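PDB 1TXD: Rho guanine nucleotide exchange factor 12 from Homo sapiens, which acts through its DH and PH domains as a guanine nucleotide exchange factor for the GTPase RhoA and may couple RhoA to regulation by the G-alpha subunits 12 and 13. Local coordinates for residues 67-78 and 120-131; 82-92 and 101-109. The protein carries 1 engineered substitution. All blocks are in the same frame, centred on the assembly; numbering follows the deposited sequence.

Interaction 1: 67-78 and 120-131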
loop_
_atom_site.group_PDB
_atom_site.type_symbol
_atom_site.label_atom_id
_atom_site.label_comp_id
_atom_site.label_asym_id
_atom_site.label_seq_id
_atom_site.Cartn_x
_atom_site.Cartn_y
_atom_site.Cartn_z
ATOM N N LYS A 67 -3.318 14.845 0.626
ATOM C CA LYS A 67 -3.447 13.654 -0.199
ATOM C C LYS A 67 -2.054 13.301 -0.809
ATOM O O LYS A 67 -1.797 12.149 -1.032
ATOM C CB LYS A 67 -4.456 13.871 -1.310
ATOM C CG LYS A 67 -5.893 13.549 -0.924
ATOM C CD LYS A 67 -6.121 11.990 -0.946
ATOM C CE LYS A 67 -7.478 11.667 -0.487
ATOM N NZ LYS A 67 -7.742 10.186 -0.147
ATOM N N ILE A 68 -1.137 14.275 -0.998
ATOM C CA ILE A 68 0.156 13.918 -1.668
ATOM C C ILE A 68 1.240 13.436 -0.644
ATOM O O ILE A 68 1.788 12.344 -0.806
ATOM C CB ILE A 68 0.646 15.044 -2.557
ATOM C CG1 ILE A 68 -0.346 15.194 -3.751
ATOM C CG2 ILE A 68 2.049 14.747 -3.056
ATOM C CD1 ILE A 68 0.006 16.287 -4.650
ATOM N N PHE A 69 1.362 14.179 0.446
ATOM C CA PHE A 69 2.415 14.044 1.457
ATOM C C PHE A 69 2.022 13.510 2.815
ATOM O O PHE A 69 2.895 13.152 3.620
ATOM C CB PHE A 69 3.031 15.457 1.701
ATOM C CG PHE A 69 3.679 16.038 0.491
ATOM C CD1 PHE A 69 4.852 15.447 -0.039
ATOM C CD2 PHE A 69 3.147 17.196 -0.123
ATOM C CE1 PHE A 69 5.453 15.976 -1.215
ATOM C CE2 PHE A 69 3.721 17.738 -1.297
ATOM C CZ PHE A 69 4.903 17.160 -1.827
ATOM N N SER A 70 0.721 13.543 3.118
ATOM C CA SER A 70 0.153 12.993 4.354
ATOM C C SER A 70 1.026 13.284 5.533
ATOM O O SER A 70 1.298 14.494 5.919
ATOM C CB SER A 70 -0.201 11.502 4.150
ATOM O OG SER A 70 0.979 10.670 3.913
ATOM N N ASN A 71 1.495 12.215 6.144
ATOM C CA ASN A 71 2.250 12.292 7.403
ATOM C C ASN A 71 3.740 12.167 7.180
ATOM O O ASN A 71 4.414 11.684 8.034
ATOM C CB ASN A 71 1.780 11.252 8.403
ATOM C CG ASN A 71 2.162 9.866 8.000
ATOM O OD1 ASN A 71 2.381 9.619 6.834
ATOM N ND2 ASN A 71 2.388 8.990 8.974
ATOM N N LEU A 72 4.235 12.667 6.043
ATOM C CA LEU A 72 5.665 12.869 5.822
ATOM C C LEU A 72 6.412 13.509 7.041
ATOM O O LEU A 72 7.474 13.039 7.444
ATOM C CB LEU A 72 5.967 13.800 4.602
ATOM C CG LEU A 72 7.472 13.954 4.341
ATOM C CD1 LEU A 72 8.152 12.574 4.074
ATOM C CD2 LEU A 72 7.677 14.853 3.107
ATOM N N GLU A 73 5.829 14.518 7.619
ATOM C CA GLU A 73 6.433 15.220 8.788
ATOM C C GLU A 73 6.728 14.189 9.950
ATOM O O GLU A 73 7.790 14.206 10.552
ATOM C CB GLU A 73 5.460 16.264 9.274
ATOM C CG GLU A 73 5.918 17.298 10.303
ATOM C CD GLU A 73 4.749 18.204 10.731
ATOM O OE1 GLU A 73 4.459 18.364 11.939
ATOM O OE2 GLU A 73 4.070 18.788 9.853
ATOM N N ASP A 74 5.809 13.256 10.193
ATOM C CA ASP A 74 6.006 12.323 11.313
ATOM C C ASP A 74 6.930 11.189 10.943
ATOM O O ASP A 74 7.661 10.704 11.772
ATOM C CB ASP A 74 4.712 11.728 11.861
ATOM C CG ASP A 74 3.622 12.717 12.058
ATOM O OD1 ASP A 74 3.788 13.952 12.521
ATOM O OD2 ASP A 74 2.490 12.280 11.832
ATOM N N ILE A 75 6.929 10.726 9.719
ATOM C CA ILE A 75 7.878 9.636 9.411
ATOM C C ILE A 75 9.273 10.246 9.391
ATOM O O ILE A 75 10.238 9.637 9.820
ATOM C CB ILE A 75 7.592 8.804 8.144
ATOM C CG1 ILE A 75 7.294 9.665 6.972
ATOM C CG2 ILE A 75 6.392 7.753 8.348
ATOM C CD1 ILE A 75 7.669 8.982 5.727
ATOM N N LEU A 76 9.370 11.469 8.930
ATOM C CA LEU A 76 10.604 12.207 9.071
ATOM C C LEU A 76 11.127 12.291 10.500
ATOM O O LEU A 76 12.286 11.918 10.713
ATOM C CB LEU A 76 10.544 13.576 8.435
ATOM C CG LEU A 76 11.757 14.493 8.556
ATOM C CD1 LEU A 76 13.009 13.928 7.884
ATOM C CD2 LEU A 76 11.432 15.858 7.960
ATOM N N GLN A 77 10.348 12.863 11.433
ATOM C CA GLN A 77 10.782 13.047 12.848
ATOM C C GLN A 77 11.068 11.663 13.492
ATOM O O GLN A 77 11.993 11.507 14.215
ATOM C CB GLN A 77 9.725 13.813 13.664
ATOM C CG GLN A 77 9.946 15.355 13.865
ATOM C CD GLN A 77 11.333 15.876 13.398
ATOM O OE1 GLN A 77 12.350 15.641 14.070
ATOM N NE2 GLN A 77 11.366 16.553 12.248
ATOM N N LEU A 78 10.304 10.645 13.139
ATOM C CA LEU A 78 10.514 9.322 13.648
ATOM C C LEU A 78 11.898 8.737 13.317
ATOM O O LEU A 78 12.650 8.300 14.222
ATOM C CB LEU A 78 9.406 8.406 13.144
ATOM C CG LEU A 78 9.425 6.977 13.647
ATOM C CD1 LEU A 78 8.102 6.366 13.550
ATOM C CD2 LEU A 78 10.447 6.139 12.922
ATOM N N ALA A 120 2.728 5.000 11.984
ATOM C CA ALA A 120 3.134 6.126 11.163
ATOM C C ALA A 120 3.430 5.617 9.763
ATOM O O ALA A 120 2.959 6.185 8.769
ATOM C CB ALA A 120 4.316 6.825 11.740
ATOM N N ALA A 121 4.187 4.542 9.672
ATOM C CA ALA A 121 4.472 3.977 8.365
ATOM C C ALA A 121 3.205 3.473 7.658
ATOM O O ALA A 121 3.144 3.418 6.400
ATOM C CB ALA A 121 5.477 2.825 8.465
ATOM N N ALA A 122 2.227 3.036 8.432
ATOM C CA ALA A 122 0.982 2.454 7.829
ATOM C C ALA A 122 0.196 3.569 7.163
ATOM O O ALA A 122 -0.397 3.375 6.089
ATOM C CB ALA A 122 0.071 1.753 8.901
ATOM N N THR A 123 0.211 4.729 7.808
ATOM C CA THR A 123 -0.469 5.922 7.291
ATOM C C THR A 123 0.254 6.457 6.026
ATOM O O THR A 123 -0.369 6.602 4.951
ATOM C CB THR A 123 -0.551 6.979 8.380
ATOM O OG1 THR A 123 -1.453 6.525 9.409
ATOM C CG2 THR A 123 -1.140 8.263 7.884
ATOM N N PHE A 124 1.556 6.763 6.150
ATOM C CA PHE A 124 2.331 7.139 4.964
ATOM C C PHE A 124 2.206 6.121 3.829
ATOM O O PHE A 124 1.782 6.455 2.740
ATOM C CB PHE A 124 3.783 7.411 5.244
ATOM C CG PHE A 124 4.483 8.044 4.092
ATOM C CD1 PHE A 124 4.294 9.353 3.809
ATOM C CD2 PHE A 124 5.381 7.345 3.331
ATOM C CE1 PHE A 124 4.928 9.957 2.747
ATOM C CE2 PHE A 124 6.021 7.962 2.276
ATOM C CZ PHE A 124 5.805 9.255 2.004
ATOM N N CYS A 125 2.517 4.879 4.081
ATOM C CA CYS A 125 2.645 3.935 3.013
ATOM C C CYS A 125 1.311 3.501 2.361
ATOM O O CYS A 125 1.279 3.167 1.194
ATOM C CB CYS A 125 3.393 2.665 3.499
ATOM S SG CYS A 125 5.081 2.906 4.124
ATOM N N SER A 126 0.244 3.445 3.139
ATOM C CA SER A 126 -1.076 2.998 2.649
ATOM C C SER A 126 -1.682 4.108 1.805
ATOM O O SER A 126 -2.448 3.857 0.943
ATOM C CB SER A 126 -2.023 2.630 3.814
ATOM O OG SER A 126 -2.365 3.787 4.576
ATOM N N ASN A 127 -1.253 5.333 2.055
ATOM C CA ASN A 127 -1.616 6.465 1.249
ATOM C C ASN A 127 -0.958 6.632 -0.116
ATOM O O ASN A 127 -1.434 7.470 -0.943
ATOM C CB ASN A 127 -1.294 7.782 1.970
ATOM C CG ASN A 127 -2.049 8.947 1.358
ATOM O OD1 ASN A 127 -3.193 8.806 1.080
ATOM N ND2 ASN A 127 -1.379 10.037 1.051
ATOM N N GLN A 128 0.109 5.870 -0.329
ATOM C CA GLN A 128 0.909 5.958 -1.507
ATOM C C GLN A 128 0.127 5.918 -2.816
ATOM O O GLN A 128 0.412 6.745 -3.652
ATOM C CB GLN A 128 2.016 4.888 -1.513
ATOM C CG GLN A 128 2.794 4.864 -2.846
ATOM C CD GLN A 128 3.994 3.961 -2.770
ATOM O OE1 GLN A 128 4.811 4.095 -1.874
ATOM N NE2 GLN A 128 4.074 3.013 -3.673
ATOM N N PRO A 129 -0.802 4.988 -3.031
ATOM C CA PRO A 129 -1.530 4.950 -4.297
ATOM C C PRO A 129 -2.408 6.217 -4.435
ATOM O O PRO A 129 -2.590 6.750 -5.546
ATOM C CB PRO A 129 -2.411 3.686 -4.204
ATOM C CG PRO A 129 -2.026 2.926 -2.978
ATOM C CD PRO A 129 -1.205 3.916 -2.118
ATOM N N PHE A 130 -2.978 6.682 -3.328
ATOM C CA PHE A 130 -3.735 7.915 -3.405
ATOM C C PHE A 130 -2.753 9.032 -3.769
ATOM O O PHE A 130 -3.110 9.925 -4.530
ATOM C CB PHE A 130 -4.523 8.280 -2.095
ATOM C CG PHE A 130 -5.506 7.219 -1.679
ATOM C CD1 PHE A 130 -6.779 7.167 -2.224
ATOM C CD2 PHE A 130 -5.154 6.269 -0.729
ATOM C CE1 PHE A 130 -7.665 6.175 -1.877
ATOM C CE2 PHE A 130 -6.069 5.273 -0.363
ATOM C CZ PHE A 130 -7.317 5.236 -0.918
ATOM N N ALA A 131 -1.546 9.009 -3.229
ATOM C CA ALA A 131 -0.686 10.239 -3.321
ATOM C C ALA A 131 -0.120 10.280 -4.754
ATOM O O ALA A 131 -0.081 11.313 -5.380
ATOM C CB ALA A 131 0.386 10.246 -2.293
HETATM O O HOH W 1 1.670 10.537 1.189
#

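Interaction 2: 82-92 and 101-109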
loop_
_atom_site.group_PDB
_atom_site.type_symbol
_atom_site.label_atom_id
_atom_site.label_comp_id
_atom_site.label_asym_id
_atom_site.label_seq_id
_atom_site.Cartn_x
_atom_site.Cartn_y
_atom_site.Cartn_z
ATOM N N LEU A 82 15.192 7.990 15.582
ATOM C CA LEU A 82 15.740 6.665 15.585
ATOM C C LEU A 82 17.232 6.721 15.256
ATOM O O LEU A 82 18.059 6.052 15.913
ATOM C CB LEU A 82 14.992 5.806 14.547
ATOM C CG LEU A 82 15.470 4.369 14.349
ATOM C CD1 LEU A 82 15.794 3.628 15.725
ATOM C CD2 LEU A 82 14.413 3.619 13.525
ATOM N N ASN A 83 17.564 7.517 14.237
ATOM C CA ASN A 83 18.928 7.787 13.857
ATOM C C ASN A 83 19.730 8.417 14.999
ATOM O O ASN A 83 20.865 8.094 15.170
ATOM C CB ASN A 83 18.968 8.707 12.643
ATOM C CG ASN A 83 20.351 8.856 12.077
ATOM O OD1 ASN A 83 20.885 9.956 11.982
ATOM N ND2 ASN A 83 20.950 7.744 11.725
ATOM N N GLU A 84 19.136 9.312 15.776
ATOM C CA GLU A 84 19.833 9.923 16.891
ATOM C C GLU A 84 20.120 8.881 17.988
ATOM O O GLU A 84 21.168 8.932 18.621
ATOM C CB GLU A 84 19.032 11.095 17.461
ATOM C CG GLU A 84 19.058 12.368 16.616
ATOM C CD GLU A 84 20.478 12.801 16.224
ATOM O OE1 GLU A 84 21.393 12.720 17.083
ATOM O OE2 GLU A 84 20.684 13.228 15.060
ATOM N N GLN A 85 19.213 7.922 18.179
ATOM C CA GLN A 85 19.379 6.910 19.209
ATOM C C GLN A 85 20.482 5.944 18.763
ATOM O O GLN A 85 21.209 5.398 19.578
ATOM C CB GLN A 85 18.079 6.140 19.436
ATOM C CG GLN A 85 16.952 6.964 20.041
ATOM C CD GLN A 85 15.635 6.217 19.992
ATOM O OE1 GLN A 85 15.198 5.786 18.931
ATOM N NE2 GLN A 85 15.004 6.061 21.143
ATOM N N MET A 86 20.606 5.745 17.467
ATOM C CA MET A 86 21.656 4.884 16.937
ATOM C C MET A 86 22.997 5.582 17.128
ATOM O O MET A 86 23.950 4.963 17.615
ATOM C CB MET A 86 21.420 4.517 15.487
ATOM C CG MET A 86 20.390 3.427 15.277
ATOM S SD MET A 86 19.841 3.518 13.595
ATOM C CE MET A 86 18.766 2.074 13.372
ATOM N N LYS A 87 23.047 6.880 16.819
ATOM C CA LYS A 87 24.253 7.679 17.074
ATOM C C LYS A 87 24.722 7.583 18.534
ATOM O O LYS A 87 25.921 7.482 18.790
ATOM C CB LYS A 87 24.074 9.154 16.672
ATOM C CG LYS A 87 24.704 9.519 15.294
ATOM C CD LYS A 87 23.796 10.415 14.395
ATOM C CE LYS A 87 24.322 10.472 12.934
ATOM N NZ LYS A 87 23.487 11.298 11.986
ATOM N N ALA A 88 23.768 7.611 19.468
ATOM C CA ALA A 88 24.041 7.634 20.898
ATOM C C ALA A 88 24.549 6.293 21.363
ATOM O O ALA A 88 25.339 6.231 22.303
ATOM C CB ALA A 88 22.787 8.015 21.689
ATOM N N VAL A 89 24.101 5.220 20.726
ATOM C CA VAL A 89 24.591 3.905 21.081
ATOM C C VAL A 89 26.087 3.844 20.856
ATOM O O VAL A 89 26.780 3.220 21.638
ATOM C CB VAL A 89 23.868 2.751 20.344
ATOM C CG1 VAL A 89 24.634 1.451 20.475
ATOM C CG2 VAL A 89 22.514 2.559 20.900
ATOM N N ARG A 90 26.574 4.487 19.789
ATOM C CA ARG A 90 28.011 4.530 19.462
ATOM C C ARG A 90 28.823 5.411 20.389
ATOM O O ARG A 90 29.987 5.146 20.642
ATOM C CB ARG A 90 28.216 5.116 18.077
ATOM C CG ARG A 90 27.756 4.272 16.959
ATOM C CD ARG A 90 28.662 4.395 15.750
ATOM N NE ARG A 90 28.242 3.476 14.704
ATOM C CZ ARG A 90 27.873 3.835 13.485
ATOM N NH1 ARG A 90 27.876 5.109 13.109
ATOM N NH2 ARG A 90 27.495 2.904 12.627
ATOM N N LYS A 91 28.196 6.488 20.838
ATOM C CA LYS A 91 28.800 7.509 21.680
ATOM C C LYS A 91 29.029 6.973 23.100
ATOM O O LYS A 91 29.598 7.665 23.942
ATOM C CB LYS A 91 27.836 8.715 21.680
ATOM C CG LYS A 91 28.107 9.915 22.593
ATOM C CD LYS A 91 26.831 10.795 22.712
ATOM C CE LYS A 91 26.500 11.568 21.415
ATOM N NZ LYS A 91 25.453 10.911 20.528
ATOM N N ARG A 92 28.579 5.745 23.367
ATOM C CA ARG A 92 28.681 5.143 24.703
ATOM C C ARG A 92 30.117 4.793 25.109
ATOM O O ARG A 92 30.434 4.811 26.300
ATOM C CB ARG A 92 27.776 3.909 24.805
ATOM C CG ARG A 92 26.316 4.257 24.752
ATOM C CD ARG A 92 25.394 3.294 25.439
ATOM N NE ARG A 92 25.226 2.058 24.680
ATOM C CZ ARG A 92 24.063 1.455 24.421
ATOM N NH1 ARG A 92 22.904 1.953 24.827
ATOM N NH2 ARG A 92 24.064 0.322 23.747
ATOM N N ILE A 101 23.378 -4.664 22.178
ATOM C CA ILE A 101 22.401 -3.860 21.426
ATOM C C ILE A 101 20.961 -4.403 21.417
ATOM O O ILE A 101 20.041 -3.689 21.056
ATOM C CB ILE A 101 22.890 -3.637 19.986
ATOM C CG1 ILE A 101 22.463 -2.271 19.499
ATOM C CG2 ILE A 101 22.376 -4.741 19.025
ATOM C CD1 ILE A 101 22.442 -2.151 18.036
ATOM N N GLY A 102 20.764 -5.650 21.831
ATOM C CA GLY A 102 19.450 -6.264 21.820
ATOM C C GLY A 102 18.419 -5.366 22.475
ATOM O O GLY A 102 17.326 -5.181 21.948
ATOM N N GLU A 103 18.779 -4.784 23.613
ATOM C CA GLU A 103 17.832 -4.038 24.409
ATOM C C GLU A 103 17.423 -2.761 23.685
ATOM O O GLU A 103 16.270 -2.350 23.753
ATOM C CB GLU A 103 18.417 -3.726 25.801
ATOM C CG GLU A 103 17.366 -3.467 26.869
ATOM C CD GLU A 103 16.469 -4.673 27.142
ATOM O OE1 GLU A 103 17.001 -5.749 27.527
ATOM O OE2 GLU A 103 15.233 -4.544 26.985
ATOM N N ASP A 104 18.374 -2.157 22.979
ATOM C CA ASP A 104 18.090 -0.968 22.181
ATOM C C ASP A 104 17.138 -1.321 21.037
ATOM O O ASP A 104 16.179 -0.646 20.812
ATOM C CB ASP A 104 19.369 -0.352 21.639
ATOM C CG ASP A 104 20.367 -0.100 22.711
ATOM O OD1 ASP A 104 20.039 0.633 23.666
ATOM O OD2 ASP A 104 21.495 -0.630 22.696
ATOM N N LEU A 105 17.404 -2.427 20.372
ATOM C CA LEU A 105 16.542 -2.911 19.310
ATOM C C LEU A 105 15.138 -3.189 19.800
ATOM O O LEU A 105 14.166 -2.949 19.086
ATOM C CB LEU A 105 17.135 -4.168 18.696
ATOM C CG LEU A 105 18.491 -3.995 18.013
ATOM C CD1 LEU A 105 18.926 -5.340 17.565
ATOM C CD2 LEU A 105 18.423 -3.064 16.834
ATOM N N LEU A 106 15.031 -3.654 21.032
ATOM C CA LEU A 106 13.742 -3.868 21.654
ATOM C C LEU A 106 13.017 -2.559 22.004
ATOM O O LEU A 106 11.805 -2.490 21.893
ATOM C CB LEU A 106 13.881 -4.773 22.894
ATOM C CG LEU A 106 14.020 -6.260 22.544
ATOM C CD1 LEU A 106 14.083 -7.160 23.829
ATOM C CD2 LEU A 106 12.907 -6.746 21.598
ATOM N N THR A 107 13.752 -1.539 22.421
ATOM C CA THR A 107 13.199 -0.188 22.594
ATOM C C THR A 107 12.721 0.464 21.275
ATOM O O THR A 107 11.692 1.177 21.257
ATOM C CB THR A 107 14.265 0.702 23.291
ATOM O OG1 THR A 107 14.534 0.166 24.591
ATOM C CG2 THR A 107 13.719 2.076 23.606
ATOM N N TRP A 108 13.463 0.228 20.181
ATOM C CA TRP A 108 13.187 0.833 18.897
ATOM C C TRP A 108 12.002 0.168 18.193
ATOM O O TRP A 108 11.184 0.856 17.568
ATOM C CB TRP A 108 14.426 0.786 17.982
ATOM C CG TRP A 108 15.589 1.473 18.552
ATOM C CD1 TRP A 108 15.564 2.437 19.502
ATOM C CD2 TRP A 108 16.974 1.270 18.224
ATOM N NE1 TRP A 108 16.842 2.837 19.806
ATOM C CE2 TRP A 108 17.725 2.151 19.026
ATOM C CE3 TRP A 108 17.653 0.447 17.329
ATOM C CZ2 TRP A 108 19.126 2.222 18.976
ATOM C CZ3 TRP A 108 19.044 0.512 17.280
ATOM C CH2 TRP A 108 19.763 1.399 18.100
ATOM N N PHE A 109 11.887 -1.150 18.352
ATOM C CA PHE A 109 11.026 -1.968 17.504
ATOM C C PHE A 109 10.020 -2.852 18.219
ATOM O O PHE A 109 9.390 -3.712 17.579
ATOM C CB PHE A 109 11.916 -2.853 16.593
ATOM C CG PHE A 109 12.814 -2.069 15.684
ATOM C CD1 PHE A 109 12.281 -1.127 14.809
ATOM C CD2 PHE A 109 14.197 -2.276 15.684
ATOM C CE1 PHE A 109 13.096 -0.405 13.978
ATOM C CE2 PHE A 109 15.014 -1.562 14.867
ATOM C CZ PHE A 109 14.471 -0.624 13.988
HETATM O O HOH W 2 12.122 4.182 20.837
#

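Interaction 1: 67-78 and 120-131
Two asparagine side-chain amides, one from each segment, carry the polar part of this contact. Asn71 ND2 donates to Ala120 O at 2.9 Å, a nearly straight bond (160° at the hydrogen) with the acceptor in the plane of the amide. Ala120 O also accepts the helical bond from Phe124 N, so two donors share it. The amide reaches that carbonyl because Asn71 CG lies between the backbone N and the carbonyl carbon (chi1 70°), aimed at the facing helix. In the reverse direction, Asn127 ND2 of 120-131 bonds Lys67 O at 3.0 Å from above the carbonyl plane. The same ND2 donates to a water that in turn donates to Ile68 O and also meets Ser70 OG; an amide suits this spot because its two N-H groups can serve two acceptors.

Phe124 makes the apolar part of the contact. Ile75 CD1 sits over the centre of its ring, a CH-pi contact 3.7 Å from the centroid, while Asn71 OD1 and Phe69 O lie at the ring edge. Both segments belong to the helical bundle of the DH domain, and the contact joins the type II' turn Phe69-Leu72, where Ser70 takes a positive phi, to the region where helix 112-126 gives way to helix 128-141. The axes of helices 72-78 and 120-126 approach to 9.4 Å at 135°. The small methyl of Ala120, its CB 4.1 Å from Ile75 CG2, is consistent with such an approach. At the other end, Lys67 bends at chi2 and brings NZ to an off-centre cation-pi position 4.3 Å from the Phe130 centroid. Gln170 of helix 169-186 touches both Ile75 and Phe124, whereas Phe69 packs on Phe50 and Val54 of helix 20-57, its ring meeting Tyr51 edge-to-face.

Interaction 2: 82-92 and 101-109
Asp104 OD2 receives Arg92 NH2 at 2.9 Å on its syn side, the N-H pointing almost straight at it (162°). A second, weak bond runs from Arg92 NH1 to Asp104 OD1 at 3.4 Å, making a lopsided two-pronged salt bridge whose guanidinium and carboxylate planes are 36° apart. A bend at chi3 turns the long arginine back toward the carboxylate, and Val89 CG2 lies against one face of the guanidinium.

Next to this salt bridge, Trp108 enters as a knob into the hole formed by Leu82, Gln85, Met86 and Val89. Leu82 CD1 covers one face of the indole, 3.7 Å from the centroid of the five-membered ring, and Asp104 O lies over the opposite face. Val89 CG2 meets the ring edge at Trp108 CZ2 (3.9 Å), while Met86 CG touches Trp108 CH2 at 3.5 Å and its sulfur makes an oblique Met-aromatic contact. The broad indole bridges helices 82-90 and 102-109, which run nearly antiparallel (169°) with axes 11.4 Å apart.

Within the DH bundle, Met86 also packs on Leu32 and Phe33 of helix 20-57, Phe109 meets Tyr177 of helix 169-186, and Leu105 and Leu106 rest on Ala200 of helix 191-230.

Overall arrangement
Helix 72-90 takes part in both contacts: its first turns meet helix 112-126 in interaction 1, with helix 62-69 meeting the start of helix 128-141 beside it, and its later turns meet helix 102-109 in interaction 2. The centres lie about 24 Å apart, and no touch links the two pairs beyond their adjoining in sequence. Interaction 2 is nested inside the loop closed by interaction 1, so the chain runs out along helix 72-90, turns back through helix 102-109 and returns by helix 112-126. Helices 20-57, 169-186 and 191-230 border both sites. Interaction 1 lies about 11 Å from the centre of the chain and interaction 2 about 28 Å, both within the DH domain, the exchange module of RhoGEFs.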